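Local coordinates for glucose-6-phosphate isomerase like protein (Thermus thermophilus, PDB 1WIW), which probably acts as a sugar-phosphate isomerase, interconverting glucose-6-phosphate or mannose-6-phosphate with fructose-6-phosphate, at residues L136-R141 and W259-W264; L166-S169 and L175-A178; E149-K154 and A266-L271; Y44-F49 and P108-R113. All coordinates share one frame; numbering follows the deposited sequence.

In the fold
Interaction 4 comes first along the chain, in the N-terminal part, where the strand 39-45 of a four-stranded parallel sheet turns toward helix 110-121. Interactions 1 and 3 follow and alternate along the chain. Both use the long helix 251-272, and their centres are about 10 Å apart. Interaction 2 is nested inside both; it joins strand 164-168 of the second parallel sheet to helix 174-185. From interaction 1, Trp-259 touches interactions 2 and 4, and Met-262 touches interaction 2, while interactions 3 and 4 lie about 22 Å apart between centres. Helix 251-272 therefore helps hold together parts that belong to the two SIS-type family regions.

Interaction 1. Residues L136-R141 and W259-W264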
loop_
_atom_site.group_PDB
_atom_site.type_symbol
_atom_site.label_atom_id
_atom_site.label_comp_id
_atom_site.label_asym_id
_atom_site.label_seq_id
_atom_site.Cartn_x
_atom_site.Cartn_y
_atom_site.Cartn_z
ATOM N N LEU B 136 -19.302 16.851 10.040
ATOM C CA LEU B 136 -19.796 17.826 11.008
ATOM C C LEU B 136 -20.239 17.099 12.276
ATOM O O LEU B 136 -20.093 17.619 13.382
ATOM C CB LEU B 136 -20.958 18.635 10.423
ATOM C CG LEU B 136 -20.627 19.610 9.285
ATOM C CD1 LEU B 136 -21.925 20.205 8.760
ATOM C CD2 LEU B 136 -19.690 20.718 9.779
ATOM N N GLU B 137 -20.774 15.891 12.117
ATOM C CA GLU B 137 -21.197 15.112 13.273
ATOM C C GLU B 137 -19.942 14.712 14.047
ATOM O O GLU B 137 -19.867 14.893 15.262
ATOM C CB GLU B 137 -21.983 13.867 12.824
ATOM C CG GLU B 137 -22.505 13.004 13.973
ATOM C CD GLU B 137 -23.746 12.199 13.603
ATOM O OE1 GLU B 137 -24.783 12.812 13.257
ATOM O OE2 GLU B 137 -23.697 10.949 13.659
ATOM N N GLU B 138 -18.951 14.191 13.326
ATOM C CA GLU B 138 -17.681 13.768 13.915
ATOM C C GLU B 138 -17.039 14.898 14.703
ATOM O O GLU B 138 -16.616 14.714 15.842
ATOM C CB GLU B 138 -16.702 13.329 12.819
ATOM C CG GLU B 138 -16.774 11.864 12.413
ATOM C CD GLU B 138 -16.380 10.932 13.540
ATOM O OE1 GLU B 138 -15.401 11.236 14.252
ATOM O OE2 GLU B 138 -17.039 9.887 13.709
ATOM N N ARG B 139 -16.965 16.064 14.069
ATOM C CA ARG B 139 -16.368 17.259 14.654
ATOM C C ARG B 139 -16.865 17.612 16.058
ATOM O O ARG B 139 -16.110 18.146 16.872
ATOM C CB ARG B 139 -16.600 18.454 13.721
ATOM C CG ARG B 139 -16.180 19.782 14.312
ATOM C CD ARG B 139 -17.253 20.839 14.109
ATOM N NE ARG B 139 -16.987 21.673 12.947
ATOM C CZ ARG B 139 -17.717 22.729 12.603
ATOM N NH1 ARG B 139 -17.393 23.433 11.531
ATOM N NH2 ARG B 139 -18.776 23.075 13.322
ATOM N N ARG B 140 -18.131 17.319 16.337
ATOM C CA ARG B 140 -18.719 17.633 17.641
ATOM C C ARG B 140 -17.965 17.087 18.850
ATOM O O ARG B 140 -17.934 17.725 19.898
ATOM C CB ARG B 140 -20.165 17.133 17.708
ATOM C CG ARG B 140 -21.103 17.788 16.704
ATOM C CD ARG B 140 -22.460 17.094 16.709
ATOM N NE ARG B 140 -23.289 17.498 15.576
ATOM C CZ ARG B 140 -24.379 16.845 15.185
ATOM N NH1 ARG B 140 -25.078 17.277 14.143
ATOM N NH2 ARG B 140 -24.770 15.754 15.834
ATOM N N ARG B 141 -17.360 15.913 18.709
ATOM C CA ARG B 141 -16.644 15.298 19.826
ATOM C C ARG B 141 -15.130 15.249 19.663
ATOM O O ARG B 141 -14.441 14.665 20.496
ATOM C CB ARG B 141 -17.164 13.870 20.041
ATOM C CG ARG B 141 -18.660 13.784 20.330
ATOM C CD ARG B 141 -19.171 12.347 20.264
ATOM N NE ARG B 141 -18.697 11.515 21.369
ATOM C CZ ARG B 141 -19.048 11.689 22.640
ATOM N NH1 ARG B 141 -18.571 10.885 23.581
ATOM N NH2 ARG B 141 -19.876 12.670 22.971
ATOM N N TRP B 259 -11.378 8.890 7.915
ATOM C CA TRP B 259 -10.206 9.690 7.560
ATOM C C TRP B 259 -10.130 10.953 8.429
ATOM O O TRP B 259 -9.068 11.293 8.947
ATOM C CB TRP B 259 -10.285 10.079 6.080
ATOM C CG TRP B 259 -9.182 10.985 5.613
ATOM C CD1 TRP B 259 -7.937 10.620 5.191
ATOM C CD2 TRP B 259 -9.231 12.413 5.538
ATOM N NE1 TRP B 259 -7.203 11.739 4.856
ATOM C CE2 TRP B 259 -7.975 12.852 5.063
ATOM C CE3 TRP B 259 -10.218 13.368 5.827
ATOM C CZ2 TRP B 259 -7.675 14.212 4.871
ATOM C CZ3 TRP B 259 -9.921 14.721 5.634
ATOM C CH2 TRP B 259 -8.658 15.126 5.162
ATOM N N TYR B 260 -11.258 11.645 8.580
ATOM C CA TYR B 260 -11.315 12.875 9.379
ATOM C C TYR B 260 -10.991 12.624 10.856
ATOM O O TYR B 260 -10.229 13.374 11.467
ATOM C CB TYR B 260 -12.701 13.515 9.259
ATOM C CG TYR B 260 -12.851 14.869 9.940
ATOM C CD1 TYR B 260 -12.109 15.974 9.516
ATOM C CD2 TYR B 260 -13.768 15.054 10.973
ATOM C CE1 TYR B 260 -12.280 17.235 10.098
ATOM C CE2 TYR B 260 -13.947 16.316 11.570
ATOM C CZ TYR B 260 -13.203 17.397 11.123
ATOM O OH TYR B 260 -13.390 18.644 11.681
ATOM N N ARG B 261 -11.566 11.576 11.437
ATOM C CA ARG B 261 -11.286 11.276 12.840
ATOM C C ARG B 261 -9.808 10.924 13.026
ATOM O O ARG B 261 -9.222 11.199 14.072
ATOM C CB ARG B 261 -12.154 10.117 13.339
ATOM C CG ARG B 261 -11.869 9.756 14.792
ATOM C CD ARG B 261 -12.691 8.574 15.285
ATOM N NE ARG B 261 -14.120 8.856 15.312
ATOM C CZ ARG B 261 -14.993 8.178 16.055
ATOM N NH1 ARG B 261 -16.283 8.490 16.029
ATOM N NH2 ARG B 261 -14.569 7.195 16.838
HETATM N N MSE B 262 -9.206 10.304 12.017
HETATM C CA MSE B 262 -7.791 9.953 12.105
HETATM C C MSE B 262 -6.911 11.198 11.957
HETATM O O MSE B 262 -5.822 11.259 12.518
HETATM C CB MSE B 262 -7.422 8.914 11.044
HETATM C CG MSE B 262 -8.047 7.548 11.299
HETATM SE SE MSE B 262 -7.523 6.757 13.016
HETATM C CE MSE B 262 -6.983 5.044 12.369
ATOM N N ALA B 263 -7.375 12.190 11.203
ATOM C CA ALA B 263 -6.594 13.419 11.049
ATOM C C ALA B 263 -6.520 14.067 12.428
ATOM O O ALA B 263 -5.460 14.511 12.862
ATOM C CB ALA B 263 -7.259 14.364 10.052
ATOM N N TRP B 264 -7.660 14.111 13.113
ATOM C CA TRP B 264 -7.718 14.670 14.458
ATOM C C TRP B 264 -6.862 13.845 15.418
ATOM O O TRP B 264 -6.181 14.390 16.284
ATOM C CB TRP B 264 -9.165 14.689 14.968
ATOM C CG TRP B 264 -9.897 15.975 14.692
ATOM C CD1 TRP B 264 -10.942 16.157 13.836
ATOM C CD2 TRP B 264 -9.647 17.250 15.300
ATOM N NE1 TRP B 264 -11.365 17.469 13.872
ATOM C CE2 TRP B 264 -10.586 18.161 14.761
ATOM C CE3 TRP B 264 -8.721 17.711 16.248
ATOM C CZ2 TRP B 264 -10.626 19.510 15.139
ATOM C CZ3 TRP B 264 -8.761 19.059 16.626
ATOM C CH2 TRP B 264 -9.708 19.940 16.071
#
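Arg-261 leaves helix 251-272 with its CG trans to the backbone N (chi1 179°). A bend at chi3 then brings its guanidinium beside Glu-138 of helix 125-139. Glu-138 bends at chi2, and the two side chains meet at about a right angle. The grip is side-on, with one nitrogen for each oxygen. Arg-261 NE donates to Glu-138 OE1 at 2.9 Å, and Arg-261 NH1 donates to Glu-138 OE2 at 2.8 Å. OE2 offers its syn lone pair. OE1 is met on its syn side but 26° out of the carboxylate plane. The two groups are twisted by 46°, so the salt bridge is not flat. Glu-138 OE2 is also hydrogen-bonded to Thr-247 OG1. Tyr-260 adds packing. The edge of its ring takes Glu-138 CB, 3.9 Å from Tyr-260 CD2. Arg-139 CB lies 3.8 Å from the Tyr-260 OH, which is itself hydrogen-bonded to Leu-21 O. A leucine in place of Arg-261 would probably leave the buried Glu-138 carboxylate without its countercharge and freer to turn. The chemistry thus implies a directional tie between two helices: paired N-H bonds set the rotation of a buried carboxylate, and the tyrosine edge packs beside it.

Interaction 2. Residues L166-S169 and L175-A178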
loop_
_atom_site.group_PDB
_atom_site.type_symbol
_atom_site.label_atom_id
_atom_site.label_comp_id
_atom_site.label_asym_id
_atom_site.label_seq_id
_atom_site.Cartn_x
_atom_site.Cartn_y
_atom_site.Cartn_z
ATOM N N LEU B 166 -0.992 -0.142 13.351
ATOM C CA LEU B 166 -1.234 -0.966 12.178
ATOM C C LEU B 166 -2.674 -0.676 11.765
ATOM O O LEU B 166 -3.612 -1.100 12.442
ATOM C CB LEU B 166 -1.061 -2.445 12.534
ATOM C CG LEU B 166 -1.538 -3.506 11.535
ATOM C CD1 LEU B 166 -0.949 -3.250 10.159
ATOM C CD2 LEU B 166 -1.147 -4.890 12.054
ATOM N N PHE B 167 -2.843 0.058 10.666
ATOM C CA PHE B 167 -4.170 0.427 10.181
ATOM C C PHE B 167 -4.722 -0.552 9.153
ATOM O O PHE B 167 -4.046 -0.884 8.176
ATOM C CB PHE B 167 -4.143 1.826 9.560
ATOM C CG PHE B 167 -3.655 2.900 10.488
ATOM C CD1 PHE B 167 -2.420 3.504 10.286
ATOM C CD2 PHE B 167 -4.435 3.321 11.555
ATOM C CE1 PHE B 167 -1.971 4.517 11.136
ATOM C CE2 PHE B 167 -3.995 4.331 12.410
ATOM C CZ PHE B 167 -2.760 4.930 12.198
ATOM N N TYR B 168 -5.957 -0.998 9.378
ATOM C CA TYR B 168 -6.636 -1.934 8.480
ATOM C C TYR B 168 -8.053 -1.410 8.208
ATOM O O TYR B 168 -8.849 -1.254 9.133
ATOM C CB TYR B 168 -6.705 -3.324 9.120
ATOM C CG TYR B 168 -7.381 -4.371 8.259
ATOM C CD1 TYR B 168 -8.288 -5.275 8.813
ATOM C CD2 TYR B 168 -7.132 -4.445 6.886
ATOM C CE1 TYR B 168 -8.936 -6.227 8.019
ATOM C CE2 TYR B 168 -7.775 -5.392 6.087
ATOM C CZ TYR B 168 -8.677 -6.277 6.662
ATOM O OH TYR B 168 -9.338 -7.191 5.871
ATOM N N SER B 169 -8.350 -1.128 6.940
ATOM C CA SER B 169 -9.653 -0.602 6.538
ATOM C C SER B 169 -10.312 -1.432 5.439
ATOM O O SER B 169 -10.228 -1.101 4.256
ATOM C CB SER B 169 -9.510 0.841 6.053
ATOM O OG SER B 169 -8.622 0.922 4.946
ATOM N N LEU B 175 -7.858 3.431 2.176
ATOM C CA LEU B 175 -7.953 4.329 3.325
ATOM C C LEU B 175 -6.727 4.170 4.232
ATOM O O LEU B 175 -6.217 5.154 4.772
ATOM C CB LEU B 175 -9.229 4.058 4.134
ATOM C CG LEU B 175 -9.350 4.813 5.473
ATOM C CD1 LEU B 175 -9.309 6.321 5.234
ATOM C CD2 LEU B 175 -10.650 4.419 6.176
ATOM N N GLU B 176 -6.258 2.933 4.390
ATOM C CA GLU B 176 -5.092 2.638 5.234
ATOM C C GLU B 176 -3.899 3.504 4.844
ATOM O O GLU B 176 -3.244 4.108 5.698
ATOM C CB GLU B 176 -4.708 1.161 5.098
ATOM C CG GLU B 176 -5.809 0.210 5.523
ATOM C CD GLU B 176 -5.651 -1.178 4.933
ATOM O OE1 GLU B 176 -6.523 -2.024 5.198
ATOM O OE2 GLU B 176 -4.665 -1.421 4.206
ATOM N N GLY B 177 -3.620 3.546 3.545
ATOM C CA GLY B 177 -2.514 4.337 3.043
ATOM C C GLY B 177 -2.703 5.814 3.329
ATOM O O GLY B 177 -1.753 6.501 3.695
ATOM N N ALA B 178 -3.927 6.307 3.171
ATOM C CA ALA B 178 -4.203 7.717 3.421
ATOM C C ALA B 178 -4.015 8.059 4.902
ATOM O O ALA B 178 -3.537 9.147 5.238
ATOM C CB ALA B 178 -5.628 8.061 2.978
#
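Glu-176 and Ser-169 bury the largest areas here, followed by Phe-167. Glu-176 stands in the first turn of helix 174-185 and reaches back to the end of strand 164-168. Its CG lies beside the backbone N (chi1 -60°), and the chain beyond is extended, which carries the carboxylate along the strand end. Glu-176 OE1 accepts from Ser-169 N at 2.7 Å. The bond is nearly straight, at 163°, and uses the anti lone pair. The same oxygen forms a salt bridge with Arg-173 NE. It also sits at the edge of the Tyr-168 ring, near its plane, only 3.0 Å from Tyr-168 CD2.

Ser-169 answers in the other direction. Its OG takes a weak hydrogen bond from Glu-176 N at 3.2 Å and is hydrogen-bonded to Phe-172 O. The hydroxyl is packed closely, with Glu-176 CG 3.0 Å and Leu-175 CB 3.3 Å from Ser-169 OG. Phe-167 contributes mainly its carbonyl. Phe-167 O lies 3.4 Å from Glu-176 CG and is buried without a hydrogen-bond partner.

The contact closes a short strand-loop-helix connection at the edge of the three-stranded parallel sheet. The backbone of Tyr-168 pairs with Val-219 and Leu-221 of strand 216-221, and its ring meets Phe-202 of helix 198-204 edge-to-face. At the helix start Leu-175 packs on Trp-259, and on the strand Phe-167 packs on selenomethionine Met-262, both partners from helix 251-272.

Interaction 3. Residues E149-K154 and A266-L271; sequences EENPAK and AYYLAL
Lys-154, in the first turn of helix 152-160, lies across the ring of Tyr-268 of helix 251-272; Asn-151 is the N-cap of the first helix. The main interaction is CH-pi. Lys-154 CG sits 3.6 Å from the ring centroid of Tyr-268, only 6° off the normal. The extended lysine chain continues over the ring, so that Lys-154 CE comes 3.6 Å from Tyr-268 CE2. Tyr-267, the preceding residue, places its CD2 over the opposite face, toward the rim.

Apolar packing is added by Ala-153. Its CB meets the ring edge, 3.7 Å from Tyr-268 CD1.

The polar contacts run to third parties. Tyr-268 OH and Asn-151 ND2 are both hydrogen-bonded to Leu-142 O. The Lys-154 ammonium pairs with Asp-5 and also bonds to Pro-144 O. With an alanine at Tyr-268, a gap would probably open under the lysine chain, and Leu-142 O would lose its hydroxyl partner. The contact joins the start of helix 152-160 to the later part of helix 251-272.

The cap itself rests on one oxygen. Ala-153 N gives Asn-151 OD1 a weak bond, and Lys-154 N donates to Asn-151 OD1 at 3.0 Å from above the carbonyl plane.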
loop_
_atom_site.group_PDB
_atom_site.type_symbol
_atom_site.label_atom_id
_atom_site.label_comp_id
_atom_site.label_asym_id
_atom_site.label_seq_id
_atom_site.Cartn_x
_atom_site.Cartn_y
_atom_site.Cartn_z
ATOM N N GLU B 149 -12.105 11.918 28.041
ATOM C CA GLU B 149 -13.131 10.917 28.308
ATOM C C GLU B 149 -14.290 10.951 27.305
ATOM O O GLU B 149 -15.050 9.990 27.207
ATOM C CB GLU B 149 -13.686 11.080 29.730
ATOM C CG GLU B 149 -14.318 12.440 29.995
ATOM C CD GLU B 149 -13.356 13.426 30.634
ATOM O OE1 GLU B 149 -12.139 13.366 30.332
ATOM O OE2 GLU B 149 -13.827 14.266 31.434
ATOM N N GLU B 150 -14.428 12.043 26.556
ATOM C CA GLU B 150 -15.512 12.144 25.580
ATOM C C GLU B 150 -15.005 12.359 24.157
ATOM O O GLU B 150 -15.789 12.425 23.214
ATOM C CB GLU B 150 -16.456 13.297 25.949
ATOM C CG GLU B 150 -17.054 13.196 27.347
ATOM C CD GLU B 150 -18.012 14.334 27.657
ATOM O OE1 GLU B 150 -17.622 15.513 27.493
ATOM O OE2 GLU B 150 -19.157 14.047 28.073
ATOM N N ASN B 151 -13.691 12.457 24.005
ATOM C CA ASN B 151 -13.087 12.701 22.703
ATOM C C ASN B 151 -12.384 11.436 22.203
ATOM O O ASN B 151 -11.370 11.023 22.763
ATOM C CB ASN B 151 -12.085 13.850 22.838
ATOM C CG ASN B 151 -11.565 14.333 21.505
ATOM O OD1 ASN B 151 -11.235 13.538 20.632
ATOM N ND2 ASN B 151 -11.472 15.652 21.349
ATOM N N PRO B 152 -12.921 10.803 21.145
ATOM C CA PRO B 152 -12.349 9.578 20.571
ATOM C C PRO B 152 -10.937 9.732 20.017
ATOM O O PRO B 152 -10.132 8.808 20.117
ATOM C CB PRO B 152 -13.351 9.202 19.473
ATOM C CG PRO B 152 -14.635 9.767 19.978
ATOM C CD PRO B 152 -14.212 11.115 20.509
ATOM N N ALA B 153 -10.646 10.886 19.422
ATOM C CA ALA B 153 -9.323 11.137 18.855
ATOM C C ALA B 153 -8.283 11.289 19.957
ATOM O O ALA B 153 -7.180 10.758 19.846
ATOM C CB ALA B 153 -9.342 12.389 17.975
ATOM N N LYS B 154 -8.628 12.018 21.017
ATOM C CA LYS B 154 -7.697 12.193 22.131
ATOM C C LYS B 154 -7.461 10.837 22.782
ATOM O O LYS B 154 -6.329 10.480 23.092
ATOM C CB LYS B 154 -8.252 13.161 23.187
ATOM C CG LYS B 154 -8.268 14.616 22.757
ATOM C CD LYS B 154 -8.639 15.543 23.908
ATOM C CE LYS B 154 -8.722 16.999 23.454
ATOM N NZ LYS B 154 -9.178 17.902 24.554
ATOM N N ALA B 266 -4.220 12.008 14.675
ATOM C CA ALA B 266 -2.829 12.285 14.342
ATOM C C ALA B 266 -2.422 13.637 14.928
ATOM O O ALA B 266 -1.293 13.806 15.383
ATOM C CB ALA B 266 -2.648 12.293 12.828
ATOM N N TYR B 267 -3.352 14.592 14.911
ATOM C CA TYR B 267 -3.111 15.933 15.452
ATOM C C TYR B 267 -2.754 15.841 16.934
ATOM O O TYR B 267 -1.745 16.401 17.384
ATOM C CB TYR B 267 -4.366 16.801 15.288
ATOM C CG TYR B 267 -4.289 18.158 15.974
ATOM C CD1 TYR B 267 -3.604 19.228 15.391
ATOM C CD2 TYR B 267 -4.865 18.354 17.228
ATOM C CE1 TYR B 267 -3.493 20.466 16.049
ATOM C CE2 TYR B 267 -4.759 19.583 17.893
ATOM C CZ TYR B 267 -4.072 20.630 17.302
ATOM O OH TYR B 267 -3.944 21.825 17.984
ATOM N N TYR B 268 -3.600 15.144 17.690
ATOM C CA TYR B 268 -3.382 14.965 19.123
ATOM C C TYR B 268 -2.130 14.142 19.427
ATOM O O TYR B 268 -1.445 14.403 20.415
ATOM C CB TYR B 268 -4.614 14.319 19.770
ATOM C CG TYR B 268 -5.802 15.257 19.836
ATOM C CD1 TYR B 268 -7.025 14.918 19.249
ATOM C CD2 TYR B 268 -5.689 16.509 20.456
ATOM C CE1 TYR B 268 -8.114 15.812 19.269
ATOM C CE2 TYR B 268 -6.765 17.406 20.483
ATOM C CZ TYR B 268 -7.970 17.053 19.886
ATOM O OH TYR B 268 -9.015 17.956 19.874
ATOM N N LEU B 269 -1.815 13.162 18.584
ATOM C CA LEU B 269 -0.623 12.355 18.828
ATOM C C LEU B 269 0.622 13.238 18.728
ATOM O O LEU B 269 1.544 13.118 19.533
ATOM C CB LEU B 269 -0.535 11.193 17.830
ATOM C CG LEU B 269 0.684 10.267 17.964
ATOM C CD1 LEU B 269 0.789 9.716 19.387
ATOM C CD2 LEU B 269 0.560 9.128 16.973
ATOM N N ALA B 270 0.650 14.128 17.739
ATOM C CA ALA B 270 1.782 15.034 17.582
ATOM C C ALA B 270 1.940 15.860 18.859
ATOM O O ALA B 270 3.058 16.047 19.352
ATOM C CB ALA B 270 1.562 15.960 16.387
ATOM N N LEU B 271 0.819 16.344 19.397
ATOM C CA LEU B 271 0.858 17.136 20.623
ATOM C C LEU B 271 1.414 16.303 21.775
ATOM O O LEU B 271 2.152 16.815 22.617
ATOM C CB LEU B 271 -0.538 17.671 20.977
ATOM C CG LEU B 271 -1.167 18.630 19.955
ATOM C CD1 LEU B 271 -2.385 19.315 20.569
ATOM C CD2 LEU B 271 -0.147 19.679 19.531
#

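Interaction 4. Residues Y44-F49 and P108-R113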
loop_
_atom_site.group_PDB
_atom_site.type_symbol
_atom_site.label_atom_id
_atom_site.label_comp_id
_atom_site.label_asym_id
_atom_site.label_seq_id
_atom_site.Cartn_x
_atom_site.Cartn_y
_atom_site.Cartn_z
ATOM N N TYR B 44 -2.337 12.555 -8.024
ATOM C CA TYR B 44 -0.986 12.395 -7.507
ATOM C C TYR B 44 -0.888 13.102 -6.161
ATOM O O TYR B 44 -1.571 14.104 -5.929
ATOM C CB TYR B 44 0.029 13.011 -8.472
ATOM C CG TYR B 44 -0.070 12.467 -9.878
ATOM C CD1 TYR B 44 -0.995 12.981 -10.783
ATOM C CD2 TYR B 44 0.744 11.415 -10.292
ATOM C CE1 TYR B 44 -1.105 12.459 -12.071
ATOM C CE2 TYR B 44 0.642 10.887 -11.571
ATOM C CZ TYR B 44 -0.282 11.411 -12.454
ATOM O OH TYR B 44 -0.378 10.884 -13.721
ATOM N N GLY B 45 -0.044 12.575 -5.279
ATOM C CA GLY B 45 0.137 13.180 -3.971
ATOM C C GLY B 45 -1.156 13.419 -3.214
ATOM O O GLY B 45 -1.913 12.483 -2.963
ATOM N N GLU B 46 -1.401 14.682 -2.862
ATOM C CA GLU B 46 -2.589 15.086 -2.117
ATOM C C GLU B 46 -3.884 14.897 -2.896
ATOM O O GLU B 46 -4.969 15.099 -2.354
ATOM C CB GLU B 46 -2.463 16.554 -1.686
ATOM C CG GLU B 46 -1.420 16.797 -0.588
ATOM C CD GLU B 46 -1.206 18.278 -0.281
ATOM O OE1 GLU B 46 -2.102 19.094 -0.597
ATOM O OE2 GLU B 46 -0.143 18.617 0.290
ATOM N N GLY B 47 -3.771 14.510 -4.164
ATOM C CA GLY B 47 -4.962 14.310 -4.969
ATOM C C GLY B 47 -5.267 12.859 -5.310
ATOM O O GLY B 47 -6.351 12.555 -5.812
ATOM N N GLN B 48 -4.332 11.956 -5.029
ATOM C CA GLN B 48 -4.528 10.546 -5.362
ATOM C C GLN B 48 -5.682 9.844 -4.647
ATOM O O GLN B 48 -6.505 9.187 -5.284
ATOM C CB GLN B 48 -3.247 9.753 -5.121
ATOM C CG GLN B 48 -3.394 8.300 -5.538
ATOM C CD GLN B 48 -2.141 7.490 -5.316
ATOM O OE1 GLN B 48 -1.124 7.695 -5.983
ATOM N NE2 GLN B 48 -2.204 6.559 -4.371
ATOM N N PHE B 49 -5.733 9.970 -3.327
ATOM C CA PHE B 49 -6.789 9.330 -2.551
ATOM C C PHE B 49 -8.170 9.760 -3.047
ATOM O O PHE B 49 -9.063 8.929 -3.233
ATOM C CB PHE B 49 -6.618 9.683 -1.069
ATOM C CG PHE B 49 -7.545 8.941 -0.146
ATOM C CD1 PHE B 49 -7.609 7.549 -0.167
ATOM C CD2 PHE B 49 -8.329 9.634 0.771
ATOM C CE1 PHE B 49 -8.443 6.861 0.713
ATOM C CE2 PHE B 49 -9.166 8.959 1.655
ATOM C CZ PHE B 49 -9.224 7.569 1.627
ATOM N N PRO B 108 -2.318 18.791 4.642
ATOM C CA PRO B 108 -2.555 17.378 4.956
ATOM C C PRO B 108 -4.037 17.090 4.749
ATOM O O PRO B 108 -4.435 15.947 4.518
ATOM C CB PRO B 108 -2.194 17.272 6.438
ATOM C CG PRO B 108 -1.399 18.520 6.725
ATOM C CD PRO B 108 -1.999 19.560 5.855
ATOM N N LEU B 109 -4.849 18.141 4.836
ATOM C CA LEU B 109 -6.300 18.015 4.689
ATOM C C LEU B 109 -6.796 18.228 3.256
ATOM O O LEU B 109 -7.994 18.126 2.984
ATOM C CB LEU B 109 -7.003 19.009 5.625
ATOM C CG LEU B 109 -6.492 19.002 7.069
ATOM C CD1 LEU B 109 -7.299 19.999 7.896
ATOM C CD2 LEU B 109 -6.603 17.591 7.656
ATOM N N ALA B 110 -5.880 18.512 2.337
ATOM C CA ALA B 110 -6.273 18.739 0.952
ATOM C C ALA B 110 -7.097 17.604 0.316
ATOM O O ALA B 110 -7.906 17.854 -0.579
ATOM C CB ALA B 110 -5.040 19.035 0.100
ATOM N N PRO B 111 -6.904 16.343 0.755
ATOM C CA PRO B 111 -7.701 15.278 0.135
ATOM C C PRO B 111 -9.198 15.573 0.152
ATOM O O PRO B 111 -9.904 15.296 -0.818
ATOM C CB PRO B 111 -7.332 14.051 0.959
ATOM C CG PRO B 111 -5.871 14.292 1.221
ATOM C CD PRO B 111 -5.867 15.768 1.632
ATOM N N TYR B 112 -9.685 16.136 1.252
ATOM C CA TYR B 112 -11.100 16.478 1.341
ATOM C C TYR B 112 -11.459 17.519 0.289
ATOM O O TYR B 112 -12.500 17.424 -0.359
ATOM C CB TYR B 112 -11.455 17.027 2.729
ATOM C CG TYR B 112 -12.787 17.778 2.760
ATOM C CD1 TYR B 112 -12.846 19.146 2.493
ATOM C CD2 TYR B 112 -13.989 17.102 2.993
ATOM C CE1 TYR B 112 -14.077 19.829 2.450
ATOM C CE2 TYR B 112 -15.221 17.772 2.950
ATOM C CZ TYR B 112 -15.256 19.134 2.677
ATOM O OH TYR B 112 -16.465 19.795 2.617
ATOM N N ARG B 113 -10.595 18.517 0.123
ATOM C CA ARG B 113 -10.854 19.579 -0.839
ATOM C C ARG B 113 -10.827 19.079 -2.287
ATOM O O ARG B 113 -11.623 19.530 -3.115
ATOM C CB ARG B 113 -9.867 20.733 -0.610
ATOM C CG ARG B 113 -9.949 21.281 0.822
ATOM C CD ARG B 113 -8.948 22.404 1.115
ATOM N NE ARG B 113 -9.017 22.809 2.520
ATOM C CZ ARG B 113 -8.015 22.690 3.385
ATOM N NH1 ARG B 113 -6.854 22.182 2.994
ATOM N NH2 ARG B 113 -8.182 23.052 4.652
#
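Glu-46 meets Ala-110 and Pro-111 at the start of helix 110-121. It belongs to a type II' beta turn, Tyr-44 to Gly-47, which links strand 39-45 to helix 48-54 in a strand-turn-helix unit. The first shell is packing. Glu-46 OE1 makes a tight contact with the methyl group, 3.0 Å from Ala-110 CB. Glu-46 CB is 4.0 Å from the same Ala-110 CB. The backbone joins in, with Glu-46 O 3.7 Å from Pro-111 CA and 3.8 Å from Pro-111 CG.

The next shell sets the carboxylate. The Glu-46 chain is extended beyond CG. Its OE2 forms a salt bridge with Arg-185 NH1 of helix 174-185, and its OE1 has a weak hydrogen bond with Ser-107 N, just ahead of the partner segment.

Further out, Pro-111 packs on Trp-259 of helix 251-272, and Phe-49 reaches Leu-175 and Ala-178 of helix 174-185. Gln-48 packs on Pro-196 of the second subunit, so the turn lies near the dimer interface. Gly-45 takes a positive phi (52°), as the second position of this turn requires. The turn is closed by Gly-47 N donating to Tyr-44 O at 2.8 Å.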